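Local coordinates for protein 1,3,6,8-tetrahydroxynaphthalene synthase (Streptomyces coelicolor, PDB 1U0M) that condenses five malonyl-CoA units into a linear pentaketide and cyclises it to 1,3,6,8-tetrahydroxynaphthalene, as a homodimeric type III polyketide synthase, at residues G199-V204 against A313-L318; K245-T250 against P282-D287; Y275-G280 against H297-S302. All blocks are in the same frame, centred on the assembly; numbering follows the deposited sequence.

How the contacts relate
Contacts 1 and 3 are buried; contact 2 lies nearer the surface. Contact 1 joins strand 198-206 to helix 315-326. The other face of the same helical segment meets contact 3, where V316 CG1 is 3.3 Å from H278 ND1. Contacts 2 and 3 share the run from strand 276-278 through helix 281-291 to helix 300-308. L285 of that middle helix touches V277 and F299. The chemistry changes with place. Contact 1 is small aliphatic packing without hydrogen bonds. Contact 2 sets a proline and a valine against an isoleucine, with an aspartate side chain beside them. Contact 3 combines aromatic packing with one serine hydrogen bond.

Contact 1. Residues G199-V204 against A313-L318; sequences GIAAAV and ASAVVL
A201 packs its methyl group against A315 and L318 of helix 315-326. This is an interior layer boundary of the alpha-beta-alpha-beta-alpha thiolase fold, where a central helix lies against a strand of the sheet. L318 makes the closest approach: its CD2 branch comes 3.3 Å from A201 CB, a short carbon pair whose exact closeness is doubtful. The stem of the same side chain is also near, with L318 CB 3.5 Å from A201 CB. The leucine therefore lies along the methyl group and does not touch it by its end alone. Its CG stands beside the backbone N (chi1 -85°), and from there CD2 reaches the strand. A315 adds a second methyl, its CB 4.0 Å from A201 CB. Small side chains let the backbones come close, with A201 CA and A315 CA 5.5 Å apart. No hydrogen bond crosses here.

The second shell fixes both sides. The strand is held by backbone bonds of A201 with A172 on one neighbour and of I200 and A202 with S18 and S16 on the other. I200 and A202 point away from L318 and touch helix 73-99, which covers the far face of the strand. On the helix side, V316 N bonds A313 O in the turn that leads into the helix. Before A315, S314 OG is hydrogen-bonded to E174 OE2 of strand 167-175.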
loop_
_atom_site.group_PDB
_atom_site.type_symbol
_atom_site.label_atom_id
_atom_site.label_comp_id
_atom_site.label_asym_id
_atom_site.label_seq_id
_atom_site.Cartn_x
_atom_site.Cartn_y
_atom_site.Cartn_z
ATOM N N GLY A 199 -17.466 -6.851 3.329
ATOM C CA GLY A 199 -17.220 -7.191 4.725
ATOM C C GLY A 199 -16.081 -6.377 5.312
ATOM O O GLY A 199 -15.206 -5.905 4.586
ATOM N N ILE A 200 -16.093 -6.214 6.630
ATOM C CA ILE A 200 -15.063 -5.453 7.329
ATOM C C ILE A 200 -14.507 -6.240 8.523
ATOM O O ILE A 200 -15.257 -6.749 9.348
ATOM C CB ILE A 200 -15.624 -4.113 7.844
ATOM C CG1 ILE A 200 -16.168 -3.298 6.673
ATOM C CG2 ILE A 200 -14.524 -3.335 8.579
ATOM C CD1 ILE A 200 -16.933 -2.072 7.076
ATOM N N ALA A 201 -13.188 -6.332 8.607
ATOM C CA ALA A 201 -12.552 -7.048 9.703
ATOM C C ALA A 201 -11.459 -6.209 10.344
ATOM O O ALA A 201 -10.761 -5.452 9.661
ATOM C CB ALA A 201 -11.974 -8.359 9.201
ATOM N N ALA A 202 -11.317 -6.362 11.659
ATOM C CA ALA A 202 -10.319 -5.642 12.449
ATOM C C ALA A 202 -9.833 -6.569 13.553
ATOM O O ALA A 202 -10.633 -7.113 14.315
ATOM C CB ALA A 202 -10.933 -4.383 13.056
ATOM N N ALA A 203 -8.523 -6.754 13.634
ATOM C CA ALA A 203 -7.951 -7.630 14.641
ATOM C C ALA A 203 -6.679 -7.034 15.201
ATOM O O ALA A 203 -5.901 -6.411 14.482
ATOM C CB ALA A 203 -7.662 -8.993 14.042
ATOM N N VAL A 204 -6.469 -7.226 16.495
ATOM C CA VAL A 204 -5.283 -6.696 17.129
ATOM C C VAL A 204 -4.263 -7.802 17.297
ATOM O O VAL A 204 -4.617 -8.971 17.446
ATOM C CB VAL A 204 -5.609 -6.110 18.501
ATOM C CG1 VAL A 204 -4.394 -5.379 19.049
ATOM C CG2 VAL A 204 -6.801 -5.179 18.391
ATOM N N ALA A 313 -12.696 -10.766 0.089
ATOM C CA ALA A 313 -11.281 -10.475 -0.087
ATOM C C ALA A 313 -10.421 -10.619 1.159
ATOM O O ALA A 313 -10.520 -11.602 1.886
ATOM C CB ALA A 313 -11.108 -9.080 -0.671
ATOM N N SER A 314 -9.583 -9.613 1.395
ATOM C CA SER A 314 -8.655 -9.587 2.515
ATOM C C SER A 314 -9.275 -9.930 3.864
ATOM O O SER A 314 -8.584 -10.408 4.761
ATOM C CB SER A 314 -7.970 -8.215 2.596
ATOM O OG SER A 314 -8.888 -7.173 2.914
ATOM N N ALA A 315 -10.578 -9.717 4.002
ATOM C CA ALA A 315 -11.247 -9.977 5.267
ATOM C C ALA A 315 -11.588 -11.441 5.540
ATOM O O ALA A 315 -11.979 -11.773 6.655
ATOM C CB ALA A 315 -12.505 -9.130 5.360
ATOM N N VAL A 316 -11.443 -12.321 4.551
ATOM C CA VAL A 316 -11.772 -13.730 4.764
ATOM C C VAL A 316 -10.980 -14.400 5.892
ATOM O O VAL A 316 -11.581 -14.953 6.816
ATOM C CB VAL A 316 -11.583 -14.571 3.480
ATOM C CG1 VAL A 316 -11.747 -16.048 3.805
ATOM C CG2 VAL A 316 -12.608 -14.164 2.429
ATOM N N VAL A 317 -9.647 -14.362 5.827
ATOM C CA VAL A 317 -8.839 -14.992 6.874
ATOM C C VAL A 317 -9.321 -14.583 8.248
ATOM O O VAL A 317 -9.557 -15.427 9.108
ATOM C CB VAL A 317 -7.331 -14.625 6.797
ATOM C CG1 VAL A 317 -6.642 -15.457 5.759
ATOM C CG2 VAL A 317 -7.167 -13.159 6.507
ATOM N N LEU A 318 -9.469 -13.278 8.437
ATOM C CA LEU A 318 -9.898 -12.716 9.704
ATOM C C LEU A 318 -11.244 -13.240 10.183
ATOM O O LEU A 318 -11.421 -13.512 11.373
ATOM C CB LEU A 318 -9.934 -11.190 9.606
ATOM C CG LEU A 318 -8.607 -10.461 9.862
ATOM C CD1 LEU A 318 -7.485 -11.116 9.076
ATOM C CD2 LEU A 318 -8.745 -8.989 9.493
#

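Contact 2. Residues K245-T250 against P282-D287; sequences KRVPAT and PRILDD
I284 of helix 281-291 reaches across to P248 and V247, in the short link between strand 238-243 and helix 251-263. From CB its two branches part. CG1 sits beside the backbone N, anti to the carbonyl carbon (chi1 -61°), and runs along the proline: I284 CG1 is 3.8 Å from P248 CB and equally near P248 CA. The chain then continues extended (chi2 175°), which carries CD1 past the proline to the valine. There I284 CD1 meets V247 CG1 at 3.8 Å. The other branch, CG2, meets the loop after strand 276-278, with I284 CG2 3.7 Å from A279 CB. M251, in the helix that follows the link, also touches I284.

One turn further along the helix, D287 points toward the link. Its OD2 lies 3.6 Å from P248 O. The link is kept turned by its own backbone, with T250 N bonded to V247 O at 3.0 Å.

The I284 side chain is about 8 Å from that of C146, the active-site cysteine by similarity. No hydrogen bond joins the two segments. Their cohesion therefore comes from aliphatic contact, and D287 adds an acidic group beside a carbonyl without bonding it.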
loop_
_atom_site.group_PDB
_atom_site.type_symbol
_atom_site.label_atom_id
_atom_site.label_comp_id
_atom_site.label_asym_id
_atom_site.label_seq_id
_atom_site.Cartn_x
_atom_site.Cartn_y
_atom_site.Cartn_z
ATOM N N LYS A 245 -8.796 -18.495 -15.763
ATOM C CA LYS A 245 -9.443 -19.801 -15.645
ATOM C C LYS A 245 -8.562 -20.811 -14.923
ATOM O O LYS A 245 -9.060 -21.697 -14.235
ATOM C CB LYS A 245 -9.759 -20.338 -17.041
ATOM C CG LYS A 245 -10.519 -19.372 -17.965
ATOM C CD LYS A 245 -9.840 -17.993 -18.125
ATOM C CE LYS A 245 -8.344 -18.091 -18.427
ATOM N NZ LYS A 245 -8.024 -18.897 -19.638
ATOM N N ARG A 246 -7.250 -20.653 -15.089
ATOM C CA ARG A 246 -6.244 -21.538 -14.506
ATOM C C ARG A 246 -5.894 -21.329 -13.038
ATOM O O ARG A 246 -5.054 -22.047 -12.499
ATOM C CB ARG A 246 -4.953 -21.436 -15.311
ATOM C CG ARG A 246 -5.077 -21.883 -16.745
ATOM C CD ARG A 246 -3.849 -21.486 -17.542
ATOM N NE ARG A 246 -3.740 -20.035 -17.684
ATOM C CZ ARG A 246 -2.832 -19.421 -18.437
ATOM N NH1 ARG A 246 -1.942 -20.132 -19.122
ATOM N NH2 ARG A 246 -2.818 -18.097 -18.513
ATOM N N VAL A 247 -6.526 -20.363 -12.387
ATOM C CA VAL A 247 -6.218 -20.095 -10.995
ATOM C C VAL A 247 -6.330 -21.295 -10.047
ATOM O O VAL A 247 -5.415 -21.554 -9.270
ATOM C CB VAL A 247 -7.072 -18.927 -10.456
ATOM C CG1 VAL A 247 -6.809 -18.728 -8.967
ATOM C CG2 VAL A 247 -6.720 -17.652 -11.211
ATOM N N PRO A 248 -7.441 -22.047 -10.096
ATOM C CA PRO A 248 -7.548 -23.195 -9.184
ATOM C C PRO A 248 -6.408 -24.214 -9.346
ATOM O O PRO A 248 -5.800 -24.643 -8.362
ATOM C CB PRO A 248 -8.915 -23.779 -9.532
ATOM C CG PRO A 248 -9.031 -23.482 -10.994
ATOM C CD PRO A 248 -8.541 -22.051 -11.075
ATOM N N ALA A 249 -6.119 -24.584 -10.590
ATOM C CA ALA A 249 -5.057 -25.539 -10.886
ATOM C C ALA A 249 -3.716 -25.145 -10.262
ATOM O O ALA A 249 -2.846 -25.996 -10.058
ATOM C CB ALA A 249 -4.899 -25.691 -12.400
ATOM N N THR A 250 -3.551 -23.858 -9.960
ATOM C CA THR A 250 -2.307 -23.362 -9.368
ATOM C C THR A 250 -2.104 -23.906 -7.951
ATOM O O THR A 250 -1.057 -23.694 -7.330
ATOM C CB THR A 250 -2.283 -21.812 -9.314
ATOM O OG1 THR A 250 -3.247 -21.347 -8.362
ATOM C CG2 THR A 250 -2.606 -21.227 -10.688
ATOM N N PRO A 282 -14.987 -22.595 -2.841
ATOM C CA PRO A 282 -14.579 -23.927 -2.386
ATOM C C PRO A 282 -13.812 -24.729 -3.427
ATOM O O PRO A 282 -13.123 -25.693 -3.090
ATOM C CB PRO A 282 -15.905 -24.583 -2.011
ATOM C CG PRO A 282 -16.867 -23.950 -2.967
ATOM C CD PRO A 282 -16.456 -22.496 -2.898
ATOM N N ARG A 283 -13.933 -24.338 -4.691
ATOM C CA ARG A 283 -13.231 -25.050 -5.748
ATOM C C ARG A 283 -11.740 -24.993 -5.452
ATOM O O ARG A 283 -11.091 -26.021 -5.260
ATOM C CB ARG A 283 -13.525 -24.429 -7.126
ATOM C CG ARG A 283 -13.049 -22.986 -7.330
ATOM C CD ARG A 283 -13.999 -21.959 -6.724
ATOM N NE ARG A 283 -15.303 -21.954 -7.388
ATOM C CZ ARG A 283 -15.488 -21.699 -8.680
ATOM N NH1 ARG A 283 -14.453 -21.422 -9.464
ATOM N NH2 ARG A 283 -16.712 -21.723 -9.194
ATOM N N ILE A 284 -11.214 -23.775 -5.393
ATOM C CA ILE A 284 -9.806 -23.542 -5.121
ATOM C C ILE A 284 -9.426 -24.051 -3.734
ATOM O O ILE A 284 -8.298 -24.486 -3.509
ATOM C CB ILE A 284 -9.485 -22.036 -5.215
ATOM C CG1 ILE A 284 -9.786 -21.533 -6.627
ATOM C CG2 ILE A 284 -8.033 -21.784 -4.854
ATOM C CD1 ILE A 284 -9.612 -20.039 -6.795
ATOM N N LEU A 285 -10.376 -24.004 -2.808
ATOM C CA LEU A 285 -10.121 -24.456 -1.448
ATOM C C LEU A 285 -10.002 -25.973 -1.384
ATOM O O LEU A 285 -9.260 -26.508 -0.562
ATOM C CB LEU A 285 -11.237 -23.985 -0.517
ATOM C CG LEU A 285 -10.940 -24.042 0.983
ATOM C CD1 LEU A 285 -9.803 -23.091 1.311
ATOM C CD2 LEU A 285 -12.184 -23.662 1.766
ATOM N N ASP A 286 -10.733 -26.664 -2.254
ATOM C CA ASP A 286 -10.704 -28.122 -2.286
ATOM C C ASP A 286 -9.472 -28.691 -2.972
ATOM O O ASP A 286 -9.104 -29.845 -2.743
ATOM C CB ASP A 286 -11.961 -28.671 -2.955
ATOM C CG ASP A 286 -13.117 -28.798 -1.990
ATOM O OD1 ASP A 286 -12.913 -29.381 -0.906
ATOM O OD2 ASP A 286 -14.226 -28.321 -2.309
ATOM N N ASP A 287 -8.846 -27.891 -3.827
ATOM C CA ASP A 287 -7.634 -28.324 -4.509
ATOM C C ASP A 287 -6.518 -28.254 -3.474
ATOM O O ASP A 287 -5.479 -28.897 -3.611
ATOM C CB ASP A 287 -7.319 -27.395 -5.684
ATOM C CG ASP A 287 -8.253 -27.601 -6.865
ATOM O OD1 ASP A 287 -9.482 -27.683 -6.652
ATOM O OD2 ASP A 287 -7.755 -27.673 -8.010
#

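Contact 3. Residues Y275-G280 against H297-S302; sequences YIVHAG and HAFRFS
Y275 and F299 form an offset edge-to-face pair. The edge of the tyrosine ring is turned to the face of the phenylalanine, with ring centroids 5.7 Å apart and planes at 87°. The nearest atoms are Y275 CD2 and F299 CE2, at 3.7 Å. A298 CB lies over one face of F299, toward the rim, and also packs on Y275 CB. V277 CG2 approaches the F299 ring obliquely, 3.3 Å from CD2 of F299. The valine's CG1 stands beside the backbone N (chi1 -44°), which puts CG2 between that N and the carbonyl carbon. Beyond these, Y275 OH is hydrogen-bonded to S270 O, and L288 touches F299.

Further along, I276 CD1 rests against F301 CB at 3.7 Å. S302 OG gives the one hydrogen bond across the segments, to V277 O at 2.6 Å. It comes in at a C=O...OG angle of 137°, tilted from the carbonyl plane. In the strand, the backbones of I276 and H278 pair with strand 337-342, while V277 O is held by the serine. With an alanine at S302, V277 O would probably be left without this donor, and this polar link between strand and helix would be lost, with only the packing left.

F299 is the centre of an inverse gamma turn that leads into helix 300-308. Within the chain, strand 276-278 is an outermost strand of the sheet, and this helix packs beside it in the thiolase fold. H278 points away from the helix and touches C146 and N311, consistent with the Cys-His-Asn catalytic triad of chalcone synthase-like enzymes.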
loop_
_atom_site.group_PDB
_atom_site.type_symbol
_atom_site.label_atom_id
_atom_site.label_comp_id
_atom_site.label_asym_id
_atom_site.label_seq_id
_atom_site.Cartn_x
_atom_site.Cartn_y
_atom_site.Cartn_z
ATOM N N TYR A 275 -6.194 -24.815 10.647
ATOM C CA TYR A 275 -6.201 -24.462 9.230
ATOM C C TYR A 275 -7.167 -23.331 8.897
ATOM O O TYR A 275 -8.374 -23.543 8.774
ATOM C CB TYR A 275 -6.533 -25.677 8.367
ATOM C CG TYR A 275 -5.347 -26.567 8.069
ATOM C CD1 TYR A 275 -4.849 -27.454 9.024
ATOM C CD2 TYR A 275 -4.719 -26.519 6.827
ATOM C CE1 TYR A 275 -3.751 -28.277 8.744
ATOM C CE2 TYR A 275 -3.621 -27.332 6.539
ATOM C CZ TYR A 275 -3.144 -28.210 7.500
ATOM O OH TYR A 275 -2.078 -29.030 7.191
ATOM N N ILE A 276 -6.620 -22.128 8.752
ATOM C CA ILE A 276 -7.407 -20.945 8.419
ATOM C C ILE A 276 -6.805 -20.309 7.167
ATOM O O ILE A 276 -6.036 -19.350 7.253
ATOM C CB ILE A 276 -7.385 -19.920 9.577
ATOM C CG1 ILE A 276 -7.954 -20.557 10.848
ATOM C CG2 ILE A 276 -8.188 -18.687 9.202
ATOM C CD1 ILE A 276 -9.399 -20.987 10.731
ATOM N N VAL A 277 -7.151 -20.856 6.006
ATOM C CA VAL A 277 -6.629 -20.355 4.744
ATOM C C VAL A 277 -7.721 -19.753 3.867
ATOM O O VAL A 277 -8.851 -20.236 3.855
ATOM C CB VAL A 277 -5.945 -21.476 3.944
ATOM C CG1 VAL A 277 -5.083 -22.308 4.864
ATOM C CG2 VAL A 277 -6.984 -22.337 3.258
ATOM N N HIS A 278 -7.375 -18.700 3.131
ATOM C CA HIS A 278 -8.335 -18.059 2.250
ATOM C C HIS A 278 -8.101 -18.384 0.787
ATOM O O HIS A 278 -7.025 -18.146 0.240
ATOM C CB HIS A 278 -8.320 -16.537 2.418
ATOM C CG HIS A 278 -9.047 -15.811 1.325
ATOM N ND1 HIS A 278 -10.300 -16.186 0.891
ATOM C CD2 HIS A 278 -8.686 -14.755 0.560
ATOM C CE1 HIS A 278 -10.677 -15.394 -0.097
ATOM N NE2 HIS A 278 -9.716 -14.518 -0.317
ATOM N N ALA A 279 -9.138 -18.928 0.167
ATOM C CA ALA A 279 -9.114 -19.278 -1.241
ATOM C C ALA A 279 -10.493 -18.897 -1.777
ATOM O O ALA A 279 -11.510 -19.128 -1.117
ATOM C CB ALA A 279 -8.862 -20.775 -1.409
ATOM N N GLY A 280 -10.521 -18.296 -2.962
ATOM C CA GLY A 280 -11.783 -17.889 -3.550
ATOM C C GLY A 280 -12.642 -19.058 -3.988
ATOM O O GLY A 280 -12.282 -19.795 -4.902
ATOM N N HIS A 297 -12.627 -31.080 5.352
ATOM C CA HIS A 297 -13.151 -30.539 6.604
ATOM C C HIS A 297 -12.206 -29.601 7.352
ATOM O O HIS A 297 -12.634 -28.883 8.248
ATOM C CB HIS A 297 -13.526 -31.718 7.522
ATOM C CG HIS A 297 -14.202 -31.318 8.796
ATOM N ND1 HIS A 297 -15.468 -30.768 8.825
ATOM C CD2 HIS A 297 -13.799 -31.408 10.088
ATOM C CE1 HIS A 297 -15.815 -30.543 10.081
ATOM N NE2 HIS A 297 -14.822 -30.924 10.867
ATOM N N ALA A 298 -10.932 -29.605 6.978
ATOM C CA ALA A 298 -9.943 -28.763 7.638
ATOM C C ALA A 298 -10.263 -27.285 7.481
ATOM O O ALA A 298 -10.168 -26.514 8.439
ATOM C CB ALA A 298 -8.554 -29.057 7.084
ATOM N N PHE A 299 -10.639 -26.898 6.267
ATOM C CA PHE A 299 -10.973 -25.508 5.976
ATOM C C PHE A 299 -12.463 -25.302 6.167
ATOM O O PHE A 299 -13.144 -24.770 5.292
ATOM C CB PHE A 299 -10.587 -25.159 4.540
ATOM C CG PHE A 299 -9.334 -25.828 4.079
ATOM C CD1 PHE A 299 -9.382 -27.088 3.496
ATOM C CD2 PHE A 299 -8.101 -25.224 4.274
ATOM C CE1 PHE A 299 -8.216 -27.741 3.114
ATOM C CE2 PHE A 299 -6.928 -25.868 3.896
ATOM C CZ PHE A 299 -6.986 -27.129 3.315
ATOM N N ARG A 300 -12.961 -25.742 7.317
ATOM C CA ARG A 300 -14.371 -25.618 7.650
ATOM C C ARG A 300 -14.738 -24.164 7.918
ATOM O O ARG A 300 -15.831 -23.715 7.566
ATOM C CB ARG A 300 -14.690 -26.466 8.887
ATOM C CG ARG A 300 -16.100 -26.266 9.428
ATOM C CD ARG A 300 -16.446 -27.228 10.570
ATOM N NE ARG A 300 -15.694 -26.983 11.801
ATOM C CZ ARG A 300 -14.447 -27.390 12.022
ATOM N NH1 ARG A 300 -13.792 -28.073 11.092
ATOM N NH2 ARG A 300 -13.857 -27.119 13.180
ATOM N N PHE A 301 -13.815 -23.439 8.542
ATOM C CA PHE A 301 -14.025 -22.035 8.891
ATOM C C PHE A 301 -13.962 -21.117 7.679
ATOM O O PHE A 301 -14.756 -20.187 7.552
ATOM C CB PHE A 301 -12.989 -21.617 9.936
ATOM C CG PHE A 301 -13.095 -22.387 11.219
ATOM C CD1 PHE A 301 -14.048 -22.045 12.175
ATOM C CD2 PHE A 301 -12.281 -23.491 11.451
ATOM C CE1 PHE A 301 -14.193 -22.792 13.338
ATOM C CE2 PHE A 301 -12.417 -24.244 12.612
ATOM C CZ PHE A 301 -13.377 -23.891 13.556
ATOM N N SER A 302 -13.018 -21.384 6.787
ATOM C CA SER A 302 -12.878 -20.585 5.581
ATOM C C SER A 302 -14.144 -20.763 4.756
ATOM O O SER A 302 -14.808 -19.791 4.388
ATOM C CB SER A 302 -11.673 -21.063 4.770
ATOM O OG SER A 302 -10.529 -21.212 5.594
#